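Local coordinates for protein Rho-class glutathione S-transferase (Laternula elliptica, PDB 3QAV) that binds glutathione and probably transfers it to electrophilic compounds, as glutathione S-transferases generally do, at residues L107-T112 with A116-R121; G163-Y168 with G174-K179; V44-K49 with V223-P228. All blocks are in the same frame, centred on the assembly; numbering follows the deposited sequence.

Interaction 1 (L107-T112 with A116-R121); sequences LFPSDT and AKVYQR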
loop_
_atom_site.group_PDB
_atom_site.type_symbol
_atom_site.label_atom_id
_atom_site.label_comp_id
_atom_site.label_asym_id
_atom_site.label_seq_id
_atom_site.Cartn_x
_atom_site.Cartn_y
_atom_site.Cartn_z
ATOM N N LEU A 107 12.672 -14.742 2.631
ATOM C CA LEU A 107 11.303 -14.867 2.148
ATOM C C LEU A 107 11.235 -14.356 0.716
ATOM O O LEU A 107 10.153 -14.193 0.151
ATOM C CB LEU A 107 10.329 -14.091 3.047
ATOM C CG LEU A 107 10.168 -14.689 4.454
ATOM C CD1 LEU A 107 9.118 -13.925 5.258
ATOM C CD2 LEU A 107 9.760 -16.159 4.332
ATOM N N PHE A 108 12.405 -14.081 0.147
ATOM C CA PHE A 108 12.529 -13.634 -1.239
ATOM C C PHE A 108 13.601 -14.510 -1.900
ATOM O O PHE A 108 14.595 -14.870 -1.260
ATOM C CB PHE A 108 13.022 -12.188 -1.336
ATOM C CG PHE A 108 11.979 -11.147 -1.061
ATOM C CD1 PHE A 108 11.714 -10.731 0.237
ATOM C CD2 PHE A 108 11.311 -10.530 -2.112
ATOM C CE1 PHE A 108 10.806 -9.711 0.488
ATOM C CE2 PHE A 108 10.400 -9.510 -1.877
ATOM C CZ PHE A 108 10.147 -9.096 -0.568
ATOM N N PRO A 109 13.406 -14.880 -3.178
ATOM C CA PRO A 109 14.419 -15.701 -3.848
ATOM C C PRO A 109 15.583 -14.762 -4.166
ATOM O O PRO A 109 15.496 -13.568 -3.889
ATOM C CB PRO A 109 13.690 -16.192 -5.095
ATOM C CG PRO A 109 12.735 -15.071 -5.384
ATOM C CD PRO A 109 12.202 -14.750 -4.016
ATOM N N SER A 110 16.659 -15.273 -4.749
ATOM C CA SER A 110 17.810 -14.411 -5.042
ATOM C C SER A 110 17.758 -13.727 -6.406
ATOM O O SER A 110 18.237 -12.604 -6.566
ATOM C CB SER A 110 19.118 -15.206 -4.911
ATOM O OG SER A 110 19.187 -16.261 -5.858
ATOM N N ASP A 111 17.169 -14.393 -7.389
ATOM C CA ASP A 111 17.086 -13.822 -8.724
ATOM C C ASP A 111 16.215 -12.569 -8.729
ATOM O O ASP A 111 15.022 -12.611 -8.406
ATOM C CB ASP A 111 16.543 -14.867 -9.704
ATOM C CG ASP A 111 16.528 -14.378 -11.141
ATOM O OD1 ASP A 111 16.536 -15.233 -12.049
ATOM O OD2 ASP A 111 16.495 -13.152 -11.371
ATOM N N THR A 112 16.839 -11.457 -9.108
ATOM C CA THR A 112 16.201 -10.150 -9.177
ATOM C C THR A 112 14.921 -10.156 -9.999
ATOM O O THR A 112 13.947 -9.491 -9.655
ATOM C CB THR A 112 17.177 -9.112 -9.774
ATOM O OG1 THR A 112 18.278 -8.930 -8.874
ATOM C CG2 THR A 112 16.486 -7.786 -9.990
ATOM N N ALA A 116 11.157 -9.539 -8.446
ATOM C CA ALA A 116 10.265 -8.521 -8.983
ATOM C C ALA A 116 8.823 -9.034 -8.982
ATOM O O ALA A 116 7.889 -8.290 -8.678
ATOM C CB ALA A 116 10.695 -8.138 -10.396
ATOM N N LYS A 117 8.641 -10.305 -9.314
ATOM C CA LYS A 117 7.299 -10.876 -9.324
ATOM C C LYS A 117 6.752 -11.028 -7.900
ATOM O O LYS A 117 5.548 -10.885 -7.686
ATOM C CB LYS A 117 7.287 -12.226 -10.047
ATOM C CG LYS A 117 5.985 -13.001 -9.890
ATOM C CD LYS A 117 4.785 -12.209 -10.382
ATOM C CE LYS A 117 4.860 -11.986 -11.885
ATOM N NZ LYS A 117 4.968 -13.288 -12.602
ATOM N N VAL A 118 7.626 -11.317 -6.932
ATOM C CA VAL A 118 7.193 -11.444 -5.539
ATOM C C VAL A 118 6.692 -10.069 -5.072
ATOM O O VAL A 118 5.607 -9.958 -4.504
ATOM C CB VAL A 118 8.346 -11.937 -4.617
ATOM C CG1 VAL A 118 7.917 -11.878 -3.156
ATOM C CG2 VAL A 118 8.728 -13.385 -4.983
ATOM N N TYR A 119 7.483 -9.027 -5.328
ATOM C CA TYR A 119 7.100 -7.657 -4.980
ATOM C C TYR A 119 5.774 -7.326 -5.681
ATOM O O TYR A 119 4.870 -6.763 -5.078
ATOM C CB TYR A 119 8.177 -6.662 -5.440
ATOM C CG TYR A 119 9.420 -6.578 -4.561
ATOM C CD1 TYR A 119 10.698 -6.637 -5.123
ATOM C CD2 TYR A 119 9.318 -6.372 -3.181
ATOM C CE1 TYR A 119 11.847 -6.491 -4.337
ATOM C CE2 TYR A 119 10.465 -6.218 -2.379
ATOM C CZ TYR A 119 11.721 -6.278 -2.965
ATOM O OH TYR A 119 12.848 -6.120 -2.187
ATOM N N GLN A 120 5.654 -7.680 -6.956
ATOM C CA GLN A 120 4.412 -7.406 -7.679
ATOM C C GLN A 120 3.203 -7.990 -6.939
ATOM O O GLN A 120 2.231 -7.279 -6.663
ATOM C CB GLN A 120 4.469 -7.978 -9.103
ATOM C CG GLN A 120 3.108 -8.052 -9.809
ATOM C CD GLN A 120 2.513 -6.687 -10.163
ATOM O OE1 GLN A 120 1.293 -6.550 -10.338
ATOM N NE2 GLN A 120 3.369 -5.681 -10.290
ATOM N N ARG A 121 3.262 -9.278 -6.615
ATOM C CA ARG A 121 2.149 -9.926 -5.918
ATOM C C ARG A 121 1.876 -9.301 -4.541
ATOM O O ARG A 121 0.729 -9.051 -4.194
ATOM C CB ARG A 121 2.418 -11.427 -5.785
ATOM C CG ARG A 121 2.463 -12.171 -7.129
ATOM C CD ARG A 121 1.067 -12.362 -7.731
ATOM N NE ARG A 121 0.654 -11.297 -8.640
ATOM C CZ ARG A 121 0.800 -11.324 -9.963
ATOM N NH1 ARG A 121 0.383 -10.295 -10.699
ATOM N NH2 ARG A 121 1.356 -12.375 -10.557
#
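The loop 107-111 runs into helix 112-124, bringing Phe108 CA within 7.2 Å of Val118 CA, and Ala116 N bonds Thr112 O (3.0 Å) in the i to i+4 pattern. Asp111 sits at the N-cap, its OD2 accepting Thr113 N. Phe108 makes the largest contribution. With CG anti to its carbonyl carbon (chi1 -78°), the ring extends from the loop toward the helix and reaches Val118 with CD2 and CE2 and Tyr119 with CE2 and CZ. Phe108 CE2 stands 3.3 Å from Tyr119 CE2, above one face of the tyrosine ring and displaced toward its rim. The centroids of the two rings are 4.8 Å apart and their planes are inclined by 49°, an oblique aromatic pair. Val118 divides its methyls between two neighbours: CG1, anti to the backbone N (chi1 172°), lies 3.7 Å from Phe108 CE2, while CG2 meets Pro109 CD at 3.9 Å. Met183 of helix 183-197 also packs on Phe108. The hydroxyl of Tyr119 leads out of this apolar group and is hydrogen-bonded to Glu100 of the second subunit. A leucine in place of Tyr119 would probably leave that carboxylate without its hydroxyl mate and take away the flat face that Phe108 rests on. The chemistry is thus divided: carbon-to-carbon packing holds the loop against the second turn of the helix, and the Tyr119 phenol adds a polar tie to the second subunit, whose Tyr97 also packs on Thr112 and Ala116.

Interaction 2 (G163-Y168 with G174-K179); sequences GHWENY and GFVATK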
loop_
_atom_site.group_PDB
_atom_site.type_symbol
_atom_site.label_atom_id
_atom_site.label_comp_id
_atom_site.label_asym_id
_atom_site.label_seq_id
_atom_site.Cartn_x
_atom_site.Cartn_y
_atom_site.Cartn_z
ATOM N N GLY A 163 -10.740 -13.353 -9.448
ATOM C CA GLY A 163 -10.378 -14.057 -10.668
ATOM C C GLY A 163 -8.889 -13.957 -10.945
ATOM O O GLY A 163 -8.253 -14.931 -11.344
ATOM N N HIS A 164 -8.327 -12.775 -10.713
ATOM C CA HIS A 164 -6.905 -12.549 -10.934
ATOM C C HIS A 164 -6.068 -13.521 -10.125
ATOM O O HIS A 164 -5.193 -14.201 -10.662
ATOM C CB HIS A 164 -6.535 -11.120 -10.551
ATOM C CG HIS A 164 -7.097 -10.083 -11.471
ATOM N ND1 HIS A 164 -7.799 -8.987 -11.016
ATOM C CD2 HIS A 164 -7.028 -9.953 -12.816
ATOM C CE1 HIS A 164 -8.137 -8.226 -12.041
ATOM N NE2 HIS A 164 -7.681 -8.789 -13.146
ATOM N N TRP A 165 -6.350 -13.596 -8.829
ATOM C CA TRP A 165 -5.608 -14.477 -7.942
ATOM C C TRP A 165 -5.850 -15.947 -8.268
ATOM O O TRP A 165 -4.942 -16.773 -8.148
ATOM C CB TRP A 165 -5.965 -14.160 -6.485
ATOM C CG TRP A 165 -5.760 -12.704 -6.172
ATOM C CD1 TRP A 165 -6.705 -11.724 -6.186
ATOM C CD2 TRP A 165 -4.509 -12.049 -5.913
ATOM N NE1 TRP A 165 -6.125 -10.499 -5.957
ATOM C CE2 TRP A 165 -4.778 -10.671 -5.784
ATOM C CE3 TRP A 165 -3.187 -12.496 -5.778
ATOM C CZ2 TRP A 165 -3.774 -9.732 -5.528
ATOM C CZ3 TRP A 165 -2.187 -11.562 -5.521
ATOM C CH2 TRP A 165 -2.488 -10.196 -5.399
ATOM N N GLU A 166 -7.067 -16.270 -8.695
ATOM C CA GLU A 166 -7.396 -17.641 -9.083
ATOM C C GLU A 166 -6.426 -18.015 -10.206
ATOM O O GLU A 166 -5.794 -19.076 -10.180
ATOM C CB GLU A 166 -8.839 -17.710 -9.595
ATOM C CG GLU A 166 -9.314 -19.085 -10.073
ATOM C CD GLU A 166 -9.452 -20.100 -8.947
ATOM O OE1 GLU A 166 -9.716 -19.688 -7.799
ATOM O OE2 GLU A 166 -9.320 -21.313 -9.215
ATOM N N ASN A 167 -6.307 -17.122 -11.185
ATOM C CA ASN A 167 -5.414 -17.324 -12.320
ATOM C C ASN A 167 -3.964 -17.472 -11.885
ATOM O O ASN A 167 -3.273 -18.393 -12.315
ATOM C CB ASN A 167 -5.512 -16.150 -13.296
ATOM C CG ASN A 167 -6.745 -16.217 -14.168
ATOM O OD1 ASN A 167 -7.040 -15.284 -14.917
ATOM N ND2 ASN A 167 -7.474 -17.326 -14.082
ATOM N N TYR A 168 -3.506 -16.550 -11.043
ATOM C CA TYR A 168 -2.125 -16.584 -10.560
ATOM C C TYR A 168 -1.819 -17.951 -9.947
ATOM O O TYR A 168 -0.834 -18.600 -10.306
ATOM C CB TYR A 168 -1.901 -15.489 -9.504
ATOM C CG TYR A 168 -2.143 -14.071 -9.979
ATOM C CD1 TYR A 168 -2.549 -13.083 -9.085
ATOM C CD2 TYR A 168 -1.951 -13.708 -11.316
ATOM C CE1 TYR A 168 -2.758 -11.776 -9.502
ATOM C CE2 TYR A 168 -2.158 -12.398 -11.745
ATOM C CZ TYR A 168 -2.560 -11.440 -10.834
ATOM O OH TYR A 168 -2.765 -10.145 -11.247
ATOM N N GLY A 174 1.215 -23.661 -7.141
ATOM C CA GLY A 174 1.645 -23.749 -5.757
ATOM C C GLY A 174 1.287 -22.558 -4.885
ATOM O O GLY A 174 0.208 -22.517 -4.290
ATOM N N PHE A 175 2.197 -21.591 -4.797
ATOM C CA PHE A 175 1.971 -20.405 -3.979
ATOM C C PHE A 175 1.519 -19.221 -4.842
ATOM O O PHE A 175 1.374 -19.357 -6.057
ATOM C CB PHE A 175 3.236 -20.104 -3.179
ATOM C CG PHE A 175 3.606 -21.211 -2.220
ATOM C CD1 PHE A 175 3.156 -21.190 -0.899
ATOM C CD2 PHE A 175 4.363 -22.299 -2.652
ATOM C CE1 PHE A 175 3.456 -22.238 -0.024
ATOM C CE2 PHE A 175 4.668 -23.353 -1.781
ATOM C CZ PHE A 175 4.213 -23.321 -0.466
ATOM N N VAL A 176 1.297 -18.064 -4.232
ATOM C CA VAL A 176 0.775 -16.920 -4.979
ATOM C C VAL A 176 1.688 -16.209 -5.986
ATOM O O VAL A 176 1.194 -15.560 -6.911
ATOM C CB VAL A 176 0.172 -15.876 -4.003
ATOM C CG1 VAL A 176 1.288 -15.025 -3.386
ATOM C CG2 VAL A 176 -0.869 -15.019 -4.731
ATOM N N ALA A 177 3.002 -16.334 -5.832
ATOM C CA ALA A 177 3.931 -15.676 -6.753
ATOM C C ALA A 177 4.896 -16.642 -7.439
ATOM O O ALA A 177 5.302 -16.422 -8.581
ATOM C CB ALA A 177 4.721 -14.595 -6.016
ATOM N N THR A 178 5.261 -17.707 -6.735
ATOM C CA THR A 178 6.181 -18.699 -7.277
ATOM C C THR A 178 5.770 -20.064 -6.750
ATOM O O THR A 178 4.747 -20.195 -6.087
ATOM C CB THR A 178 7.622 -18.434 -6.816
ATOM O OG1 THR A 178 7.722 -18.715 -5.419
ATOM C CG2 THR A 178 8.008 -16.980 -7.042
ATOM N N LYS A 179 6.569 -21.082 -7.035
ATOM C CA LYS A 179 6.269 -22.427 -6.553
ATOM C C LYS A 179 6.798 -22.628 -5.130
ATOM O O LYS A 179 6.784 -23.739 -4.597
ATOM C CB LYS A 179 6.865 -23.474 -7.497
ATOM C CG LYS A 179 6.175 -23.528 -8.845
ATOM C CD LYS A 179 6.830 -24.535 -9.769
ATOM C CE LYS A 179 6.160 -24.534 -11.136
ATOM N NZ LYS A 179 4.715 -24.904 -11.049
#
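Tyr168 N donates to His164 O at 2.9 Å, the regular bond of helix 148-172, and the residue it anchors meets the following loop through Tyr168 CB, 4.0 Å from Val176 O. The same His164 carbonyl oxygen also sits over the centre of the Tyr168 ring, 3.1 Å from its plane. The ring turns its edge to Trp165: Tyr168 CE1 stands above one face of the indole, offset toward the rim, and Trp165 CE3 lies in the plane of the tyrosine ring. Across the contact Val176 is the residue that reaches back to the helix. Its CG1 takes the crowded position between backbone N and carbonyl carbon (chi1 80°), which leaves CG2 anti to the N and directed at the benzene part of the indole. There Val176 CG2 touches the edge of Trp165 near the ring plane, 3.6 Å from CE3 and 3.8 Å from CZ3. Phe188 of helix 183-197 stacks with the indole and also packs on Val176, so the valine fits between two helices. The polar ends of the aromatic pair have partners nearby: Trp165 NE1 bonds Glu161 and Tyr168 OH bonds Glu124. Asp185, which binds Val176 N through OD2, falls at the aspartate of the Ser/Thr-X-X-Asp N-capping sequence found at the start of this helix in many glutathione transferases. No hydrogen bond joins 163-168 to 174-179. Between the two segments the contact is therefore apolar, mainly one methyl at an aromatic edge, while polar bonds of the loop go to either helix: Val176 N to Asp185 of the next one, Gly174 N and Phe175 O to Thr172 OG1 of helix 148-172.

Interaction 3 (V44-K49 with V223-P228); sequences VLQEKK and VKTMPP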
loop_
_atom_site.group_PDB
_atom_site.type_symbol
_atom_site.label_atom_id
_atom_site.label_comp_id
_atom_site.label_asym_id
_atom_site.label_seq_id
_atom_site.Cartn_x
_atom_site.Cartn_y
_atom_site.Cartn_z
ATOM N N VAL A 44 5.913 -13.467 9.277
ATOM C CA VAL A 44 7.316 -13.259 8.919
ATOM C C VAL A 44 8.220 -13.722 10.062
ATOM O O VAL A 44 9.199 -14.422 9.837
ATOM C CB VAL A 44 7.614 -11.772 8.633
ATOM C CG1 VAL A 44 9.121 -11.560 8.482
ATOM C CG2 VAL A 44 6.898 -11.336 7.380
ATOM N N LEU A 45 7.888 -13.323 11.287
ATOM C CA LEU A 45 8.676 -13.710 12.453
ATOM C C LEU A 45 8.721 -15.231 12.627
ATOM O O LEU A 45 9.784 -15.803 12.849
ATOM C CB LEU A 45 8.100 -13.069 13.723
ATOM C CG LEU A 45 8.281 -11.557 13.904
ATOM C CD1 LEU A 45 7.350 -11.067 15.021
ATOM C CD2 LEU A 45 9.741 -11.240 14.224
ATOM N N GLN A 46 7.558 -15.873 12.526
ATOM C CA GLN A 46 7.460 -17.320 12.673
ATOM C C GLN A 46 8.202 -18.044 11.551
ATOM O O GLN A 46 8.992 -18.950 11.806
ATOM C CB GLN A 46 5.994 -17.754 12.664
ATOM C CG GLN A 46 5.173 -17.341 13.887
ATOM C CD GLN A 46 5.504 -18.145 15.133
ATOM O OE1 GLN A 46 5.705 -19.356 15.067
ATOM N NE2 GLN A 46 5.541 -17.474 16.278
ATOM N N GLU A 47 7.946 -17.647 10.308
ATOM C CA GLU A 47 8.596 -18.286 9.168
ATOM C C GLU A 47 10.115 -18.203 9.263
ATOM O O GLU A 47 10.817 -19.173 8.975
ATOM C CB GLU A 47 8.127 -17.639 7.863
ATOM C CG GLU A 47 6.706 -18.003 7.480
ATOM C CD GLU A 47 6.596 -19.421 6.952
ATOM O OE1 GLU A 47 5.469 -19.950 6.895
ATOM O OE2 GLU A 47 7.638 -20.002 6.583
ATOM N N LYS A 48 10.621 -17.044 9.668
ATOM C CA LYS A 48 12.063 -16.851 9.786
ATOM C C LYS A 48 12.595 -17.376 11.115
ATOM O O LYS A 48 13.787 -17.288 11.390
ATOM C CB LYS A 48 12.404 -15.365 9.622
ATOM C CG LYS A 48 11.838 -14.768 8.340
ATOM C CD LYS A 48 12.100 -13.278 8.226
ATOM C CE LYS A 48 13.550 -12.976 7.909
ATOM N NZ LYS A 48 13.994 -13.477 6.578
ATOM N N LYS A 49 11.694 -17.919 11.932
ATOM C CA LYS A 49 12.037 -18.488 13.236
ATOM C C LYS A 49 12.654 -17.502 14.229
ATOM O O LYS A 49 13.385 -17.908 15.131
ATOM C CB LYS A 49 12.997 -19.671 13.066
ATOM C CG LYS A 49 12.540 -20.748 12.090
ATOM C CD LYS A 49 13.426 -21.984 12.206
ATOM C CE LYS A 49 13.080 -23.047 11.177
ATOM N NZ LYS A 49 13.488 -22.660 9.794
ATOM N N VAL A 223 -0.973 -22.048 11.486
ATOM C CA VAL A 223 -1.747 -22.621 12.583
ATOM C C VAL A 223 -1.443 -21.851 13.862
ATOM O O VAL A 223 -2.346 -21.530 14.634
ATOM C CB VAL A 223 -1.393 -24.109 12.813
ATOM C CG1 VAL A 223 -2.142 -24.642 14.032
ATOM C CG2 VAL A 223 -1.750 -24.919 11.585
ATOM N N LYS A 224 -0.160 -21.559 14.070
ATOM C CA LYS A 224 0.301 -20.831 15.245
ATOM C C LYS A 224 -0.162 -19.374 15.296
ATOM O O LYS A 224 -0.243 -18.777 16.369
ATOM C CB LYS A 224 1.831 -20.845 15.309
ATOM C CG LYS A 224 2.458 -22.215 15.459
ATOM C CD LYS A 224 3.971 -22.099 15.666
ATOM C CE LYS A 224 4.580 -23.408 16.156
ATOM N NZ LYS A 224 4.329 -24.530 15.210
ATOM N N THR A 225 -0.465 -18.793 14.144
ATOM C CA THR A 225 -0.874 -17.401 14.141
ATOM C C THR A 225 -2.327 -17.106 13.796
ATOM O O THR A 225 -2.657 -15.975 13.455
ATOM C CB THR A 225 0.030 -16.599 13.208
ATOM O OG1 THR A 225 0.009 -17.199 11.906
ATOM C CG2 THR A 225 1.464 -16.584 13.753
ATOM N N MET A 226 -3.200 -18.108 13.879
ATOM C CA MET A 226 -4.610 -17.861 13.588
ATOM C C MET A 226 -5.075 -16.818 14.607
ATOM O O MET A 226 -4.629 -16.829 15.757
ATOM C CB MET A 226 -5.439 -19.145 13.749
ATOM C CG MET A 226 -5.158 -20.252 12.714
ATOM S SD MET A 226 -5.567 -19.793 11.010
ATOM C CE MET A 226 -7.360 -19.743 11.079
ATOM N N PRO A 227 -5.949 -15.886 14.193
ATOM C CA PRO A 227 -6.458 -14.846 15.099
ATOM C C PRO A 227 -7.082 -15.502 16.332
ATOM O O PRO A 227 -8.077 -16.219 16.224
ATOM C CB PRO A 227 -7.496 -14.127 14.242
ATOM C CG PRO A 227 -6.897 -14.220 12.865
ATOM C CD PRO A 227 -6.419 -15.658 12.811
ATOM N N PRO A 228 -6.512 -15.258 17.519
ATOM C CA PRO A 228 -7.044 -15.855 18.747
ATOM C C PRO A 228 -8.537 -15.770 19.033
ATOM O O PRO A 228 -9.098 -16.722 19.571
ATOM C CB PRO A 228 -6.201 -15.204 19.850
ATOM C CG PRO A 228 -5.635 -13.975 19.207
ATOM C CD PRO A 228 -5.338 -14.424 17.814
#
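The side chain of Gln46 leaves helix 36-47 with its CB directed toward Lys224 and Thr225, which receive it. CG, anti to the carbonyl carbon (chi1 -69°), runs past the threonine in the opposite sense and packs at 3.8 Å on Thr225 CG2. The chain then bends at chi2 (-73°), turning the amide across the lysine instead of further along the threonine. At the tip, Gln46 OE1 lies 3.3 Å from Lys224 CD and 4.2 Å from Lys224 CB, an oxygen resting on methylenes and not a hydrogen bond. The two side chains cross at about a right angle, and the lysine carries its ammonium away. The other atom of the tip, NE2, is hydrogen-bonded to Tyr52 OH, which fixes the rotation of the amide. Thr225 OG1 accepts the NE1 bond of Trp39, also on helix 36-47, and is bonded to Thr221 O. The side chain of Thr225 is about 11 Å from that of Ser35, which binds glutathione in this protein, though none is bound to this chain. The contact thus joins a helix of the thioredoxin-like N-terminal domain to a helix late in the chain, and its chemistry is uneven: between Gln46 and its two partners there is only van der Waals packing, whereas the directional bonds to Tyr52 and Trp39 hold the side chains that pack.

Overall arrangement
From the N terminus, 44-49 comes first, on helix 36-47, and pairs with 223-228 late in the chain, tying that helix of the thioredoxin-like domain to the segment around helix 220-224; interaction 3 closes a loop of 173 residues, with interactions 1 and 2 nested inside it in series. Interaction 1 is a short closure that starts helix 112-124; interaction 2 closes the turn between helices 148-172 and 183-197. These two meet through Arg121, which makes a cation-pi contact with Tyr168 and packs on Ala177, and both touch the second subunit. Leu107 packs on Val44, Glu47 and Lys48, linking interaction 1 to the N-terminal domain, while interactions 2 and 3 stay about 8 Å apart at their nearest atoms.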